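PDB 2IVF: ethylbenzene dehydrogenase alpha-subunit from Aromatoleum aromaticum, which forms the molybdenum-containing subunit of a dehydrogenase of the molybdopterin oxidoreductase family and carries two pterin guanine dinucleotides and an iron/sulfur cluster. Local coordinates for residues F232-D246 against A781-M795. Sequence-based numbering, arbitrary orientation.
Sequences FGKMHMGYSADNLLD and AHANEVDVTKPIYPM. With GOL (glycerol), chain F; ACT (acetate ion), chain J.
The backbones of Y239 and Y793 lie side by side where the two loops meet, and next to them S240 N gives its hydrogen to I792 O at 3.1 Å, from above the carbonyl plane. Residues 236-243 run against both ends of segment 781-795, whose middle loops away through a type I turn at 787-790. I792 N returns a bond to S240 OG at 2.9 Å. The S240 hydroxyl also donates to D242 OD1 at 2.6 Å. Its OG, set between the backbone N and the carbonyl carbon (chi1 56°), can thus serve both partners. P791 packs its ring carbons against D242 and N243, with CB 3.6 Å from N243 CA.

Near the middle, H782 ND1 accepts a weak bond from G238 N in the plane of its ring, and P794 CB rests on M237 CB. At the other end, K234 lays CG along the A781 methyl. The K234 chain turns twice, at CB-CG and at CD-CE, which brings K234 NZ to A781 O at 2.7 Å; E527 and H798 also hold this amine. M795 sets its SD 3.7 Å from M237 SD. M795 CE lies over one face of the F232 ring, 4.0 Å from the centroid, a CH-pi contact. M795 SD stands farther above the face in a Met-aromatic contact.

The contact is buried, and the H236 side chain is about 12 Å from the molybdenum. Segment 232-246 links helix 226-232 to strand 249-253 of the parallel sheet, while 781-795 links helices 777-781 and 796-800. Strand 440-444 packs on Y239 and N243, and helix 265-274 on D242.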
ATOM      1  N   PHE A 232     -20.859 -23.546   6.314  1.00 22.09           N
ATOM      2  CA  PHE A 232     -20.255 -24.645   5.584  1.00 21.50           C
ATOM      3  C   PHE A 232     -19.419 -25.600   6.457  1.00 21.96           C
ATOM      4  O   PHE A 232     -19.010 -26.685   5.995  1.00 22.02           O
ATOM      5  CB  PHE A 232     -19.370 -24.083   4.495  1.00 21.45           C
ATOM      6  CG  PHE A 232     -20.055 -23.081   3.596  1.00 21.34           C
ATOM      7  CD1 PHE A 232     -21.091 -23.471   2.759  1.00 22.97           C
ATOM      8  CD2 PHE A 232     -19.633 -21.753   3.561  1.00 23.01           C
ATOM      9  CE1 PHE A 232     -21.684 -22.564   1.904  1.00 18.87           C
ATOM     10  CE2 PHE A 232     -20.230 -20.835   2.695  1.00 22.46           C
ATOM     11  CZ  PHE A 232     -21.257 -21.259   1.882  1.00 22.30           C
ATOM     12  N   GLY A 233     -19.131 -25.191   7.685  1.00 21.77           N
ATOM     13  CA  GLY A 233     -18.308 -26.013   8.584  1.00 21.90           C
ATOM     14  C   GLY A 233     -16.844 -25.809   8.256  1.00 21.69           C
ATOM     15  O   GLY A 233     -16.016 -26.477   8.816  1.00 23.37           O
ATOM     16  N   LYS A 234     -16.507 -24.870   7.355  1.00 22.63           N
ATOM     17  CA  LYS A 234     -15.097 -24.578   7.080  1.00 22.78           C
ATOM     18  C   LYS A 234     -14.937 -23.244   6.411  1.00 23.60           C
ATOM     19  O   LYS A 234     -15.894 -22.687   5.887  1.00 22.93           O
ATOM     20  CB  LYS A 234     -14.442 -25.678   6.221  1.00 23.65           C
ATOM     21  CG  LYS A 234     -14.864 -25.680   4.741  1.00 25.25           C
ATOM     22  CD  LYS A 234     -16.211 -26.292   4.538  1.00 24.33           C
ATOM     23  CE  LYS A 234     -16.511 -26.547   3.048  1.00 24.11           C
ATOM     24  NZ  LYS A 234     -15.601 -27.575   2.415  1.00 21.85           N
ATOM     25  N   MET A 235     -13.716 -22.724   6.427  1.00 23.08           N
ATOM     26  CA  MET A 235     -13.469 -21.418   5.864  1.00 25.08           C
ATOM     27  C   MET A 235     -12.276 -21.377   4.951  1.00 23.39           C
ATOM     28  O   MET A 235     -12.065 -20.386   4.307  1.00 21.97           O
ATOM     29  CB  MET A 235     -13.347 -20.339   6.949  1.00 25.65           C
ATOM     30  CG  MET A 235     -12.140 -20.415   7.810  1.00 28.15           C
ATOM     31  SD  MET A 235     -12.111 -19.103   9.098  1.00 35.26           S
ATOM     32  CE  MET A 235     -13.047 -19.918  10.378  1.00 32.98           C
ATOM     33  N   HIS A 236     -11.502 -22.449   4.906  1.00 23.07           N
ATOM     34  CA  HIS A 236     -10.276 -22.439   4.159  1.00 22.88           C
ATOM     35  C   HIS A 236     -10.545 -22.774   2.699  1.00 22.70           C
ATOM     36  O   HIS A 236     -10.120 -23.807   2.197  1.00 23.19           O
ATOM     37  CB  HIS A 236      -9.269 -23.358   4.797  1.00 23.38           C
ATOM     38  CG  HIS A 236      -8.565 -22.718   5.935  1.00 25.67           C
ATOM     39  ND1 HIS A 236      -7.935 -21.500   5.810  1.00 28.41           N
ATOM     40  CD2 HIS A 236      -8.425 -23.092   7.227  1.00 27.37           C
ATOM     41  CE1 HIS A 236      -7.428 -21.152   6.982  1.00 33.04           C
ATOM     42  NE2 HIS A 236      -7.705 -22.103   7.857  1.00 32.15           N
ATOM     43  N   MET A 237     -11.267 -21.877   2.041  1.00 21.85           N
ATOM     44  CA  MET A 237     -11.676 -22.046   0.643  1.00 22.61           C
ATOM     45  C   MET A 237     -11.181 -20.809  -0.037  1.00 22.51           C
ATOM     46  O   MET A 237     -11.139 -19.757   0.584  1.00 21.64           O
ATOM     47  CB  MET A 237     -13.176 -22.128   0.521  1.00 22.85           C
ATOM     48  CG  MET A 237     -13.793 -23.240   1.390  1.00 21.53           C
ATOM     49  SD  MET A 237     -15.580 -23.176   1.240  1.00 26.24           S
ATOM     50  CE  MET A 237     -15.941 -21.796   2.324  1.00 27.13           C
ATOM     51  N   GLY A 238     -10.806 -20.920  -1.309  1.00 22.79           N
ATOM     52  CA  GLY A 238     -10.439 -19.750  -2.043  1.00 22.38           C
ATOM     53  C   GLY A 238     -10.521 -19.867  -3.546  1.00 22.11           C
ATOM     54  O   GLY A 238     -10.783 -20.925  -4.098  1.00 22.70           O
ATOM     55  N   TYR A 239     -10.252 -18.745  -4.212  1.00 21.79           N
ATOM     56  CA  TYR A 239     -10.084 -18.764  -5.625  1.00 20.48           C
ATOM     57  C   TYR A 239      -8.832 -17.998  -5.958  1.00 21.17           C
ATOM     58  O   TYR A 239      -8.285 -17.270  -5.115  1.00 21.24           O
ATOM     59  CB  TYR A 239     -11.313 -18.167  -6.317  1.00 20.97           C
ATOM     60  CG  TYR A 239     -11.706 -16.745  -5.918  1.00 19.11           C
ATOM     61  CD1 TYR A 239     -12.656 -16.507  -4.972  1.00 22.55           C
ATOM     62  CD2 TYR A 239     -11.184 -15.652  -6.576  1.00 24.55           C
ATOM     63  CE1 TYR A 239     -13.063 -15.243  -4.664  1.00 22.16           C
ATOM     64  CE2 TYR A 239     -11.572 -14.377  -6.283  1.00 22.88           C
ATOM     65  CZ  TYR A 239     -12.509 -14.154  -5.322  1.00 20.89           C
ATOM     66  OH  TYR A 239     -12.911 -12.845  -5.013  1.00 22.12           O
ATOM     67  N   SER A 240      -8.358 -18.197  -7.188  1.00 20.88           N
ATOM     68  CA  SER A 240      -7.257 -17.430  -7.705  1.00 20.60           C
ATOM     69  C   SER A 240      -7.855 -16.213  -8.428  1.00 21.07           C
ATOM     70  O   SER A 240      -8.969 -16.284  -8.930  1.00 21.71           O
ATOM     71  CB  SER A 240      -6.395 -18.246  -8.656  1.00 21.73           C
ATOM     72  OG  SER A 240      -7.122 -18.814  -9.767  1.00 20.17           O
ATOM     73  N   ALA A 241      -7.086 -15.135  -8.516  1.00 21.16           N
ATOM     74  CA  ALA A 241      -7.650 -13.839  -8.950  1.00 20.91           C
ATOM     75  C   ALA A 241      -8.242 -13.898 -10.349  1.00 21.18           C
ATOM     76  O   ALA A 241      -9.181 -13.124 -10.646  1.00 21.27           O
ATOM     77  CB  ALA A 241      -6.627 -12.732  -8.838  1.00 20.58           C
ATOM     78  N   ASP A 242      -7.690 -14.775 -11.198  1.00 21.47           N
ATOM     79  CA  ASP A 242      -8.160 -14.905 -12.589  1.00 22.05           C
ATOM     80  C   ASP A 242      -9.540 -15.576 -12.653  1.00 22.82           C
ATOM     81  O   ASP A 242     -10.195 -15.494 -13.681  1.00 21.23           O
ATOM     82  CB  ASP A 242      -7.140 -15.596 -13.510  1.00 22.32           C
ATOM     83  CG  ASP A 242      -6.730 -17.004 -13.036  1.00 24.43           C
ATOM     84  OD1 ASP A 242      -7.150 -17.389 -11.920  1.00 22.14           O
ATOM     85  OD2 ASP A 242      -5.929 -17.687 -13.737  1.00 24.19           O
ATOM     86  N   ASN A 243     -10.003 -16.143 -11.522  1.00 21.17           N
ATOM     87  CA  ASN A 243     -11.376 -16.678 -11.398  1.00 21.35           C
ATOM     88  C   ASN A 243     -12.416 -15.578 -11.658  1.00 21.72           C
ATOM     89  O   ASN A 243     -13.495 -15.851 -12.208  1.00 22.34           O
ATOM     90  CB  ASN A 243     -11.614 -17.251 -10.014  1.00 21.17           C
ATOM     91  CG  ASN A 243     -12.952 -17.985  -9.880  1.00 20.76           C
ATOM     92  OD1 ASN A 243     -13.277 -18.848 -10.689  1.00 21.65           O
ATOM     93  ND2 ASN A 243     -13.712 -17.656  -8.841  1.00 22.92           N
ATOM     94  N   LEU A 244     -12.067 -14.331 -11.368  1.00 22.10           N
ATOM     95  CA  LEU A 244     -12.974 -13.203 -11.665  1.00 22.30           C
ATOM     96  C   LEU A 244     -13.277 -13.082 -13.142  1.00 23.15           C
ATOM     97  O   LEU A 244     -14.326 -12.583 -13.526  1.00 22.86           O
ATOM     98  CB  LEU A 244     -12.380 -11.870 -11.197  1.00 22.14           C
ATOM     99  CG  LEU A 244     -12.161 -11.567  -9.721  1.00 24.05           C
ATOM    100  CD1 LEU A 244     -11.786 -10.074  -9.572  1.00 22.39           C
ATOM    101  CD2 LEU A 244     -13.380 -11.968  -8.878  1.00 22.74           C
ATOM    102  N   LEU A 245     -12.381 -13.570 -13.991  1.00 23.20           N
ATOM    103  CA  LEU A 245     -12.623 -13.508 -15.410  1.00 22.98           C
ATOM    104  C   LEU A 245     -13.732 -14.456 -15.890  1.00 24.09           C
ATOM    105  O   LEU A 245     -14.186 -14.349 -17.026  1.00 24.23           O
ATOM    106  CB  LEU A 245     -11.362 -13.804 -16.138  1.00 22.57           C
ATOM    107  CG  LEU A 245     -10.248 -12.769 -15.940  1.00 21.60           C
ATOM    108  CD1 LEU A 245      -8.955 -13.284 -16.584  1.00 19.14           C
ATOM    109  CD2 LEU A 245     -10.702 -11.426 -16.538  1.00 19.73           C
ATOM    110  N   ASP A 246     -14.137 -15.384 -15.016  1.00 23.29           N
ATOM    111  CA  ASP A 246     -15.263 -16.254 -15.253  1.00 23.43           C
ATOM    112  C   ASP A 246     -16.581 -15.849 -14.562  1.00 23.12           C
ATOM    113  O   ASP A 246     -17.570 -16.541 -14.699  1.00 21.96           O
ATOM    114  CB  ASP A 246     -14.881 -17.666 -14.812  1.00 23.80           C
ATOM    115  CG  ASP A 246     -13.888 -18.324 -15.763  1.00 25.33           C
ATOM    116  OD1 ASP A 246     -14.027 -18.096 -16.972  1.00 28.64           O
ATOM    117  OD2 ASP A 246     -13.029 -19.094 -15.304  1.00 24.65           O
ATOM    118  N   ALA A 781     -10.999 -28.397   2.935  1.00 22.84           N
ATOM    119  CA  ALA A 781     -11.953 -27.309   3.063  1.00 22.43           C
ATOM    120  C   ALA A 781     -12.261 -26.732   1.674  1.00 23.00           C
ATOM    121  O   ALA A 781     -13.407 -26.431   1.341  1.00 23.08           O
ATOM    122  CB  ALA A 781     -11.428 -26.192   3.986  1.00 20.82           C
ATOM    123  N   HIS A 782     -11.186 -26.514   0.913  1.00 22.00           N
ATOM    124  CA  HIS A 782     -11.260 -25.854  -0.368  1.00 22.46           C
ATOM    125  C   HIS A 782     -12.209 -26.624  -1.305  1.00 22.01           C
ATOM    126  O   HIS A 782     -12.842 -26.036  -2.219  1.00 20.14           O
ATOM    127  CB  HIS A 782      -9.842 -25.697  -0.929  1.00 22.60           C
ATOM    128  CG  HIS A 782      -9.806 -25.178  -2.324  1.00 20.67           C
ATOM    129  ND1 HIS A 782     -10.138 -23.878  -2.654  1.00 22.20           N
ATOM    130  CD2 HIS A 782      -9.532 -25.813  -3.485  1.00 21.48           C
ATOM    131  CE1 HIS A 782     -10.034 -23.739  -3.964  1.00 23.32           C
ATOM    132  NE2 HIS A 782      -9.702 -24.907  -4.495  1.00 19.69           N
ATOM    133  N   ALA A 783     -12.249 -27.936  -1.093  1.00 21.62           N
ATOM    134  CA  ALA A 783     -13.163 -28.861  -1.704  1.00 22.37           C
ATOM    135  C   ALA A 783     -13.120 -28.803  -3.241  1.00 23.12           C
ATOM    136  O   ALA A 783     -14.152 -28.726  -3.922  1.00 22.66           O
ATOM    137  CB  ALA A 783     -14.579 -28.675  -1.128  1.00 22.53           C
ATOM    138  N   ASN A 784     -11.888 -28.781  -3.749  1.00 22.84           N
ATOM    139  CA  ASN A 784     -11.568 -28.868  -5.183  1.00 22.87           C
ATOM    140  C   ASN A 784     -10.076 -29.199  -5.291  1.00 23.41           C
ATOM    141  O   ASN A 784      -9.309 -28.943  -4.334  1.00 22.67           O
ATOM    142  CB  ASN A 784     -11.860 -27.563  -5.905  1.00 22.50           C
ATOM    143  CG  ASN A 784     -12.040 -27.752  -7.389  1.00 23.43           C
ATOM    144  OD1 ASN A 784     -12.003 -28.875  -7.903  1.00 23.75           O
ATOM    145  ND2 ASN A 784     -12.252 -26.675  -8.084  1.00 22.12           N
ATOM    146  N   GLU A 785      -9.662 -29.783  -6.405  1.00 22.93           N
ATOM    147  CA  GLU A 785      -8.255 -30.026  -6.605  1.00 23.71           C
ATOM    148  C   GLU A 785      -7.715 -28.841  -7.353  1.00 23.34           C
ATOM    149  O   GLU A 785      -8.498 -28.048  -7.942  1.00 22.09           O
ATOM    150  CB  GLU A 785      -7.934 -31.359  -7.297  1.00 26.25           C
ATOM    151  CG  GLU A 785      -8.694 -31.737  -8.497  1.00 30.78           C
ATOM    152  CD  GLU A 785     -10.153 -32.156  -8.225  1.00 32.53           C
ATOM    153  OE1 GLU A 785     -10.453 -33.078  -7.420  1.00 32.92           O
ATOM    154  OE2 GLU A 785     -10.983 -31.531  -8.877  1.00 32.74           O
ATOM    155  N   VAL A 786      -6.409 -28.658  -7.258  1.00 23.06           N
ATOM    156  CA  VAL A 786      -5.739 -27.593  -8.005  1.00 22.17           C
ATOM    157  C   VAL A 786      -5.368 -28.136  -9.380  1.00 22.51           C
ATOM    158  O   VAL A 786      -4.819 -29.219  -9.483  1.00 23.14           O
ATOM    159  CB  VAL A 786      -4.481 -27.090  -7.272  1.00 24.06           C
ATOM    160  CG1 VAL A 786      -3.731 -26.120  -8.158  1.00 22.29           C
ATOM    161  CG2 VAL A 786      -4.820 -26.476  -5.839  1.00 21.49           C
ATOM    162  N   ASP A 787      -5.733 -27.398 -10.430  1.00 22.03           N
ATOM    163  CA  ASP A 787      -5.414 -27.719 -11.808  1.00 21.77           C
ATOM    164  C   ASP A 787      -4.814 -26.412 -12.367  1.00 21.23           C
ATOM    165  O   ASP A 787      -5.498 -25.410 -12.545  1.00 20.50           O
ATOM    166  CB  ASP A 787      -6.654 -28.116 -12.580  1.00 22.60           C
ATOM    167  CG  ASP A 787      -6.384 -28.325 -14.055  1.00 22.85           C
ATOM    168  OD1 ASP A 787      -5.290 -27.941 -14.561  1.00 21.49           O
ATOM    169  OD2 ASP A 787      -7.259 -28.866 -14.734  1.00 26.98           O
ATOM    170  N   VAL A 788      -3.521 -26.412 -12.566  1.00 21.38           N
ATOM    171  CA  VAL A 788      -2.838 -25.167 -12.897  1.00 21.56           C
ATOM    172  C   VAL A 788      -3.259 -24.622 -14.234  1.00 20.66           C
ATOM    173  O   VAL A 788      -2.931 -23.497 -14.553  1.00 20.40           O
ATOM    174  CB  VAL A 788      -1.284 -25.354 -12.865  1.00 21.97           C
ATOM    175  CG1 VAL A 788      -0.838 -25.679 -11.430  1.00 25.16           C
ATOM    176  CG2 VAL A 788      -0.799 -26.400 -13.890  1.00 22.72           C
ATOM    177  N   THR A 789      -3.988 -25.405 -15.030  1.00 19.99           N
ATOM    178  CA  THR A 789      -4.457 -24.934 -16.337  1.00 20.75           C
ATOM    179  C   THR A 789      -5.743 -24.142 -16.261  1.00 22.16           C
ATOM    180  O   THR A 789      -6.232 -23.707 -17.264  1.00 21.94           O
ATOM    181  CB  THR A 789      -4.702 -26.086 -17.315  1.00 21.59           C
ATOM    182  OG1 THR A 789      -5.822 -26.873 -16.871  1.00 18.79           O
ATOM    183  CG2 THR A 789      -3.470 -26.961 -17.506  1.00 21.04           C
ATOM    184  N   LYS A 790      -6.342 -24.002 -15.074  1.00 22.06           N
ATOM    185  CA  LYS A 790      -7.561 -23.200 -14.922  1.00 22.67           C
ATOM    186  C   LYS A 790      -7.606 -22.487 -13.603  1.00 22.03           C
ATOM    187  O   LYS A 790      -6.918 -22.913 -12.651  1.00 21.35           O
ATOM    188  CB  LYS A 790      -8.780 -24.111 -14.985  1.00 23.47           C
ATOM    189  CG  LYS A 790      -8.791 -25.172 -13.929  1.00 26.28           C
ATOM    190  CD  LYS A 790      -9.955 -26.202 -14.080  1.00 28.85           C
ATOM    191  CE  LYS A 790     -10.022 -26.730 -15.452  1.00 30.04           C
ATOM    192  NZ  LYS A 790     -10.604 -28.100 -15.491  1.00 31.64           N
ATOM    193  N   PRO A 791      -8.420 -21.413 -13.506  1.00 21.87           N
ATOM    194  CA  PRO A 791      -8.544 -20.727 -12.254  1.00 22.03           C
ATOM    195  C   PRO A 791      -9.011 -21.631 -11.101  1.00 21.65           C
ATOM    196  O   PRO A 791      -9.775 -22.592 -11.288  1.00 23.14           O
ATOM    197  CB  PRO A 791      -9.552 -19.608 -12.545  1.00 22.46           C
ATOM    198  CG  PRO A 791      -9.462 -19.366 -13.991  1.00 21.30           C
ATOM    199  CD  PRO A 791      -9.194 -20.733 -14.571  1.00 21.09           C
ATOM    200  N   ILE A 792      -8.391 -21.383  -9.964  1.00 21.82           N
ATOM    201  CA  ILE A 792      -8.705 -22.060  -8.725  1.00 21.35           C
ATOM    202  C   ILE A 792     -10.045 -21.532  -8.293  1.00 21.83           C
ATOM    203  O   ILE A 792     -10.214 -20.362  -8.300  1.00 21.25           O
ATOM    204  CB  ILE A 792      -7.644 -21.775  -7.661  1.00 21.99           C
ATOM    205  CG1 ILE A 792      -6.327 -22.483  -8.031  1.00 21.96           C
ATOM    206  CG2 ILE A 792      -8.128 -22.255  -6.241  1.00 21.21           C
ATOM    207  CD1 ILE A 792      -5.136 -22.110  -7.180  1.00 20.75           C
ATOM    208  N   TYR A 793     -10.983 -22.410  -7.943  1.00 21.86           N
ATOM    209  CA  TYR A 793     -12.241 -21.988  -7.299  1.00 21.99           C
ATOM    210  C   TYR A 793     -12.643 -23.125  -6.359  1.00 21.51           C
ATOM    211  O   TYR A 793     -12.273 -24.281  -6.576  1.00 20.90           O
ATOM    212  CB  TYR A 793     -13.374 -21.703  -8.318  1.00 22.32           C
ATOM    213  CG  TYR A 793     -13.844 -22.909  -9.069  1.00 23.48           C
ATOM    214  CD1 TYR A 793     -13.239 -23.277 -10.265  1.00 23.07           C
ATOM    215  CD2 TYR A 793     -14.907 -23.681  -8.623  1.00 22.56           C
ATOM    216  CE1 TYR A 793     -13.680 -24.366 -10.976  1.00 20.66           C
ATOM    217  CE2 TYR A 793     -15.313 -24.796  -9.295  1.00 20.13           C
ATOM    218  CZ  TYR A 793     -14.720 -25.122 -10.479  1.00 23.02           C
ATOM    219  OH  TYR A 793     -15.130 -26.205 -11.158  1.00 23.45           O
ATOM    220  N   PRO A 794     -13.365 -22.790  -5.296  1.00 22.11           N
ATOM    221  CA  PRO A 794     -13.687 -23.818  -4.293  1.00 22.12           C
ATOM    222  C   PRO A 794     -15.034 -24.471  -4.442  1.00 23.34           C
ATOM    223  O   PRO A 794     -15.872 -24.025  -5.219  1.00 22.45           O
ATOM    224  CB  PRO A 794     -13.678 -23.006  -2.993  1.00 22.76           C
ATOM    225  CG  PRO A 794     -14.362 -21.748  -3.404  1.00 22.45           C
ATOM    226  CD  PRO A 794     -13.881 -21.475  -4.878  1.00 21.97           C
ATOM    227  N   MET A 795     -15.214 -25.542  -3.675  1.00 21.86           N
ATOM    228  CA  MET A 795     -16.494 -26.179  -3.398  1.00 23.00           C
ATOM    229  C   MET A 795     -17.020 -27.068  -4.498  1.00 22.60           C
ATOM    230  O   MET A 795     -18.152 -27.580  -4.396  1.00 22.29           O
ATOM    231  CB  MET A 795     -17.539 -25.160  -2.963  1.00 23.34           C
ATOM    232  CG  MET A 795     -17.071 -24.282  -1.804  1.00 24.90           C
ATOM    233  SD  MET A 795     -18.356 -23.175  -1.227  1.00 29.00           S
ATOM    234  CE  MET A 795     -19.435 -24.337  -0.405  1.00 25.68           C
TER
HETATM  235  C1  GOL F1979      -4.772 -20.214 -11.950  1.00 20.59           C
HETATM  236  O1  GOL F1979      -4.265 -19.004 -12.481  1.00 17.56           O
HETATM  237  C2  GOL F1979      -3.795 -21.377 -12.024  1.00 21.10           C
HETATM  238  O2  GOL F1979      -2.888 -21.276 -13.089  1.00 16.69           O
HETATM  239  C3  GOL F1979      -2.929 -21.462 -10.806  1.00 24.97           C
HETATM  240  O3  GOL F1979      -1.976 -22.483 -10.971  1.00 23.03           O
HETATM  241  C   ACT J1983      -4.524 -31.715  -6.146  1.00 37.84           C
HETATM  242  O   ACT J1983      -4.989 -30.572  -5.867  1.00 34.76           O
HETATM  243  OXT ACT J1983      -3.390 -31.770  -6.717  1.00 38.55           O
HETATM  244  CH3 ACT J1983      -5.272 -32.977  -5.801  1.00 38.04           C